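Local coordinates for jasmonate-induced oxygenase 2 (PDB 6LSV), which oxidises the plant hormone jasmonate to 12-hydroxyjasmonate, using iron, 2-oxoglutarate and molecular oxygen, at residues His142-His147 and Ile203-Arg208; Glu171-Ser176 and Leu297-Asn302. All coordinates share one frame; numbering follows the deposited sequence.

Interaction 1: residues His142-His147 and Ile203-Arg208; sequences HLLPHH and IGACLR. With JAA ({(1R,2R)-3-oxo-2-[(2Z)-pent-2-en-1-yl]cyclopentyl}acetic acid), chain D.
Three backbone hydrogen bonds join Leu143 and Leu144 to Ala205. Ala205 O accepts two of them. Leu143 N lies 2.7 Å from Ala205 O, and Leu144 N lies 2.8 Å from the same oxygen, in its carbonyl plane and on a lone pair. The return bond runs from Ala205 N to Leu144 O at 2.8 Å and is nearly straight, 174° at the hydrogen. Two consecutive residues therefore face one: a classic beta bulge, set between antiparallel strands 137-144 and 204-212 of the major sheet of this double-stranded beta-helix dioxygenase. Apolar contacts flank the bonds. Leu143 CD1 meets Leu207 CB at 4.0 Å, and Leu144 CD1 meets Ile203 CD1 at 3.9 Å. Ala205 CB packs against Leu144 CB, and Val173 of helix 161-186 touches both side chains. On the other face of the sheet, Cys206 CB lies oblique to the His142 ring, nearest its ND1 at 3.7 Å. The last kind of contact is with the substrate. Arg208 is extended from CG to NE, which carries its guanidinium to jasmonate. Arg208 NH1 donates to the jasmonate ring ketone O01 at 3.0 Å, and O01 lies in the guanidinium plane at its edge. Arg208 NE is hydrogen-bonded to Asn210 OD1, and Arg333 and Arg337 also hydrogen-bond to jasmonate.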
# COMPACT_ATOMS: atom_id res chain seq x y z
N HIS A 142 -6.20 8.60 8.08
CA HIS A 142 -7.30 7.64 8.17
C HIS A 142 -8.55 8.19 7.49
O HIS A 142 -8.80 9.40 7.49
CB HIS A 142 -7.61 7.30 9.62
CG HIS A 142 -6.57 6.46 10.29
ND1 HIS A 142 -6.40 5.12 10.00
CD2 HIS A 142 -5.65 6.76 11.24
CE1 HIS A 142 -5.42 4.64 10.74
NE2 HIS A 142 -4.95 5.61 11.50
N LEU A 143 -9.33 7.28 6.91
CA LEU A 143 -10.64 7.60 6.34
C LEU A 143 -11.79 6.93 7.07
O LEU A 143 -12.81 7.57 7.32
CB LEU A 143 -10.69 7.20 4.86
CG LEU A 143 -9.64 7.85 3.95
CD1 LEU A 143 -9.21 6.87 2.87
CD2 LEU A 143 -10.18 9.13 3.34
N LEU A 144 -11.64 5.66 7.43
CA LEU A 144 -12.59 4.94 8.26
C LEU A 144 -11.81 4.12 9.28
O LEU A 144 -10.68 3.71 9.01
CB LEU A 144 -13.48 4.01 7.42
CG LEU A 144 -14.47 4.67 6.47
CD1 LEU A 144 -15.10 3.61 5.59
CD2 LEU A 144 -15.53 5.44 7.25
N PRO A 145 -12.39 3.88 10.47
CA PRO A 145 -13.71 4.31 10.95
C PRO A 145 -13.78 5.81 11.24
O PRO A 145 -12.75 6.48 11.27
CB PRO A 145 -13.89 3.49 12.23
CG PRO A 145 -12.50 3.27 12.72
CD PRO A 145 -11.67 3.08 11.48
N HIS A 146 -14.99 6.32 11.48
CA HIS A 146 -15.20 7.77 11.51
C HIS A 146 -14.57 8.43 12.72
O HIS A 146 -14.17 9.59 12.65
CB HIS A 146 -16.69 8.08 11.45
CG HIS A 146 -17.27 8.02 10.07
ND1 HIS A 146 -17.09 9.03 9.15
CD2 HIS A 146 -18.01 7.07 9.45
CE1 HIS A 146 -17.70 8.71 8.03
NE2 HIS A 146 -18.27 7.52 8.18
N HIS A 147 -14.47 7.71 13.85
CA HIS A 147 -13.83 8.31 15.02
C HIS A 147 -12.33 8.52 14.83
O HIS A 147 -11.71 9.20 15.65
CB HIS A 147 -14.09 7.46 16.26
CG HIS A 147 -13.39 6.14 16.26
ND1 HIS A 147 -12.12 5.96 16.76
CD2 HIS A 147 -13.80 4.91 15.84
CE1 HIS A 147 -11.77 4.70 16.64
NE2 HIS A 147 -12.77 4.04 16.08
N ILE A 203 -15.49 -1.30 8.70
CA ILE A 203 -14.14 -1.71 8.36
C ILE A 203 -13.20 -0.53 8.60
O ILE A 203 -13.62 0.52 9.10
CB ILE A 203 -14.06 -2.19 6.90
CG1 ILE A 203 -14.77 -1.19 5.97
CG2 ILE A 203 -14.72 -3.54 6.76
CD1 ILE A 203 -13.89 -0.08 5.45
N GLY A 204 -11.94 -0.69 8.23
CA GLY A 204 -10.96 0.38 8.31
C GLY A 204 -10.51 0.78 6.92
O GLY A 204 -10.40 -0.07 6.02
N ALA A 205 -10.27 2.07 6.73
CA ALA A 205 -9.79 2.59 5.46
C ALA A 205 -8.81 3.71 5.75
O ALA A 205 -9.17 4.68 6.42
CB ALA A 205 -10.95 3.10 4.59
N CYS A 206 -7.59 3.58 5.27
CA CYS A 206 -6.60 4.63 5.41
C CYS A 206 -5.91 4.86 4.07
O CYS A 206 -6.08 4.10 3.11
CB CYS A 206 -5.58 4.31 6.52
SG CYS A 206 -5.06 2.59 6.62
N LEU A 207 -5.16 5.95 4.01
CA LEU A 207 -4.54 6.42 2.78
C LEU A 207 -3.10 6.79 3.08
O LEU A 207 -2.83 7.51 4.05
CB LEU A 207 -5.30 7.62 2.22
CG LEU A 207 -4.73 8.24 0.94
CD1 LEU A 207 -4.87 7.27 -0.22
CD2 LEU A 207 -5.39 9.58 0.63
N ARG A 208 -2.18 6.30 2.26
CA ARG A 208 -0.78 6.70 2.31
C ARG A 208 -0.36 7.12 0.92
O ARG A 208 -0.47 6.33 -0.03
CB ARG A 208 0.12 5.59 2.84
CG ARG A 208 1.57 5.76 2.39
CD ARG A 208 2.57 5.08 3.29
NE ARG A 208 3.90 5.09 2.70
CZ ARG A 208 5.03 4.93 3.38
NH1 ARG A 208 4.99 4.75 4.69
NH2 ARG A 208 6.20 4.96 2.75
O01 JAA D . 2.72 4.12 6.50
O02 JAA D . -1.93 0.44 8.82
O03 JAA D . -0.60 0.35 10.53
C04 JAA D . 0.63 1.88 7.94
C05 JAA D . 1.98 2.09 7.06
C06 JAA D . 0.85 2.80 9.17
C07 JAA D . 1.88 3.65 8.84
C08 JAA D . 2.26 3.34 7.27
C09 JAA D . 1.71 1.83 5.51
C10 JAA D . 0.45 0.53 8.35
C11 JAA D . 1.91 0.34 5.19
C12 JAA D . -0.76 0.44 9.28
C13 JAA D . 2.64 -0.06 4.17
C14 JAA D . 3.35 0.95 3.25
C15 JAA D . 4.83 0.59 3.15

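Interaction 2: residues Glu171-Ser176 and Leu297-Asn302. With AKG (2-oxoglutaric acid), chain C; JAA ({(1R,2R)-3-oxo-2-[(2Z)-pent-2-en-1-yl]cyclopentyl}acetic acid), chain D.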
# COMPACT_ATOMS: atom_id res chain seq x y z
N GLU A 171 -15.00 6.95 -3.02
CA GLU A 171 -15.13 6.13 -4.22
C GLU A 171 -14.38 4.82 -4.08
O GLU A 171 -14.86 3.77 -4.54
CB GLU A 171 -14.63 6.91 -5.43
CG GLU A 171 -15.54 8.05 -5.86
CD GLU A 171 -16.93 7.57 -6.26
OE1 GLU A 171 -17.90 7.88 -5.55
OE2 GLU A 171 -17.03 6.87 -7.30
N LEU A 172 -13.21 4.84 -3.44
CA LEU A 172 -12.42 3.62 -3.32
C LEU A 172 -12.95 2.70 -2.23
O LEU A 172 -12.74 1.49 -2.29
CB LEU A 172 -10.95 3.97 -3.06
CG LEU A 172 -10.09 4.05 -4.33
CD1 LEU A 172 -10.57 5.16 -5.26
CD2 LEU A 172 -8.64 4.25 -4.01
N VAL A 173 -13.66 3.25 -1.23
CA VAL A 173 -14.37 2.40 -0.29
C VAL A 173 -15.47 1.62 -1.01
O VAL A 173 -15.65 0.42 -0.78
CB VAL A 173 -14.94 3.24 0.87
CG1 VAL A 173 -16.04 2.49 1.61
CG2 VAL A 173 -13.82 3.63 1.83
N LYS A 174 -16.20 2.29 -1.91
CA LYS A 174 -17.23 1.62 -2.70
C LYS A 174 -16.62 0.56 -3.61
O LYS A 174 -17.14 -0.56 -3.72
CB LYS A 174 -18.01 2.64 -3.52
CG LYS A 174 -18.94 3.53 -2.72
CD LYS A 174 -19.65 4.53 -3.63
CE LYS A 174 -20.34 5.63 -2.81
NZ LYS A 174 -20.18 6.97 -3.44
N LEU A 175 -15.53 0.91 -4.29
CA LEU A 175 -14.87 -0.04 -5.18
C LEU A 175 -14.36 -1.25 -4.42
O LEU A 175 -14.44 -2.38 -4.91
CB LEU A 175 -13.73 0.66 -5.92
CG LEU A 175 -12.74 -0.19 -6.72
CD1 LEU A 175 -13.45 -1.02 -7.79
CD2 LEU A 175 -11.65 0.68 -7.33
N SER A 176 -13.83 -1.04 -3.21
CA SER A 176 -13.33 -2.17 -2.43
C SER A 176 -14.44 -3.16 -2.10
O SER A 176 -14.25 -4.37 -2.20
CB SER A 176 -12.65 -1.68 -1.15
OG SER A 176 -11.75 -0.61 -1.40
N LEU A 297 -0.45 6.71 -4.89
CA LEU A 297 -1.49 6.76 -3.87
C LEU A 297 -1.86 5.34 -3.47
O LEU A 297 -2.30 4.55 -4.32
CB LEU A 297 -2.72 7.52 -4.37
CG LEU A 297 -2.68 9.05 -4.39
CD1 LEU A 297 -1.70 9.59 -5.43
CD2 LEU A 297 -4.07 9.61 -4.64
N ALA A 298 -1.69 5.02 -2.20
CA ALA A 298 -1.96 3.69 -1.66
C ALA A 298 -3.16 3.77 -0.74
O ALA A 298 -3.07 4.33 0.36
CB ALA A 298 -0.74 3.13 -0.93
N PHE A 299 -4.29 3.22 -1.18
CA PHE A 299 -5.50 3.13 -0.37
C PHE A 299 -5.55 1.75 0.27
O PHE A 299 -5.44 0.73 -0.43
CB PHE A 299 -6.73 3.38 -1.24
CG PHE A 299 -8.04 3.16 -0.54
CD1 PHE A 299 -8.68 1.93 -0.59
CD2 PHE A 299 -8.64 4.20 0.16
CE1 PHE A 299 -9.89 1.73 0.05
CE2 PHE A 299 -9.85 4.00 0.81
CZ PHE A 299 -10.47 2.77 0.75
N PHE A 300 -5.70 1.71 1.59
CA PHE A 300 -5.70 0.47 2.35
C PHE A 300 -7.12 0.18 2.83
O PHE A 300 -7.73 1.01 3.51
CB PHE A 300 -4.74 0.55 3.54
CG PHE A 300 -3.33 0.91 3.17
CD1 PHE A 300 -2.58 0.08 2.34
CD2 PHE A 300 -2.75 2.07 3.65
CE1 PHE A 300 -1.27 0.42 2.00
CE2 PHE A 300 -1.46 2.40 3.32
CZ PHE A 300 -0.71 1.57 2.49
N TYR A 301 -7.63 -0.99 2.46
CA TYR A 301 -8.94 -1.47 2.89
C TYR A 301 -8.71 -2.58 3.91
O TYR A 301 -8.25 -3.67 3.56
CB TYR A 301 -9.76 -1.96 1.70
CG TYR A 301 -11.22 -2.17 1.98
CD1 TYR A 301 -12.10 -1.09 2.08
CD2 TYR A 301 -11.74 -3.45 2.14
CE1 TYR A 301 -13.45 -1.29 2.32
CE2 TYR A 301 -13.08 -3.65 2.39
CZ TYR A 301 -13.93 -2.57 2.48
OH TYR A 301 -15.27 -2.77 2.73
N ASN A 302 -9.04 -2.31 5.17
CA ASN A 302 -8.58 -3.18 6.23
C ASN A 302 -9.75 -3.74 7.04
O ASN A 302 -10.81 -3.12 7.11
CB ASN A 302 -7.63 -2.43 7.17
CG ASN A 302 -6.40 -1.92 6.46
OD1 ASN A 302 -5.87 -2.58 5.56
ND2 ASN A 302 -5.93 -0.74 6.85
C1 AKG C . 2.83 1.38 -1.28
O1 AKG C . 1.91 0.54 -1.10
O2 AKG C . 3.04 2.26 -0.40
C2 AKG C . 3.68 1.30 -2.55
O5 AKG C . 4.33 0.32 -2.74
C3 AKG C . 3.72 2.44 -3.58
C4 AKG C . 3.82 1.84 -4.99
C5 AKG C . 4.30 2.88 -6.00
O3 AKG C . 3.96 2.82 -7.21
O4 AKG C . 5.05 3.81 -5.61
O01 JAA D . 2.72 4.12 6.50
O02 JAA D . -1.93 0.44 8.82
O03 JAA D . -0.60 0.35 10.53
C04 JAA D . 0.63 1.88 7.94
C05 JAA D . 1.98 2.09 7.06
C06 JAA D . 0.85 2.80 9.17
C07 JAA D . 1.88 3.65 8.84
C08 JAA D . 2.26 3.34 7.27
C09 JAA D . 1.71 1.83 5.51
C10 JAA D . 0.45 0.53 8.35
C11 JAA D . 1.91 0.34 5.19
C12 JAA D . -0.76 0.44 9.28
C13 JAA D . 2.64 -0.06 4.17
C14 JAA D . 3.35 0.95 3.25
C15 JAA D . 4.83 0.59 3.15
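Leu172 CB sits squarely over one face of the Phe299 ring. Leu172 CB is 3.7 Å from the Phe299 ring centroid and only 2° off the ring normal, a CH-pi contact. The two side chains run antiparallel past one another, with Leu172 CD2 at 3.5 Å from Phe299 CB. Val173 comes from another side. Val173 CG2 touches Phe299 CZ at 3.6 Å, at the ring edge and near its plane. One turn on from Leu172, Ser176 CB lies over a face of Tyr301 but displaced toward the rim, on the CD1 side, 3.5 Å from the Tyr301 ring centroid and 17° off the normal. Both rings have CG anti to the backbone N (chi1 174° in Phe299), and both extend from strand 294-302 toward helix 161-186. Tyr301 OH is hydrogen-bonded to Gln195 NE2 outside the contact. The strand alternates, as strands do: Ala298 and Phe300 point away from the helix, toward the side of the sheet that holds 2-oxoglutarate and jasmonate. Ala298 CB is 3.7 Å from 2-oxoglutarate O1, and Phe300 CZ is 3.9 Å from jasmonate C09. This helix thus packs on the outer face of the major sheet of the double-stranded beta-helix. The contact between helix and strand is apolar and CH-pi in character, which implies that close packing rather than directed polar bonds holds them together.

The two interactions have centres about 9 Å apart and meet on one sheet. Strands 204-212 and 294-302 are antiparallel neighbours in it, joined by Gly204 O to Asn302 N and Arg208 O to Ala298 N. Strand 137-144 lies on the far side of strand 204-212. Helix 161-186 follows strand 137-144 in the chain and covers the sheet. The segments alternate in sequence: 142-147, 171-176, 203-208, 297-302. Interaction 1 joins neighbouring strands within the sheet, while interaction 2 backs it with a helix. Both hold residues that touch jasmonate, Arg208 and Phe300, so the neighbouring strands contribute adjoining residues to the jasmonate pocket.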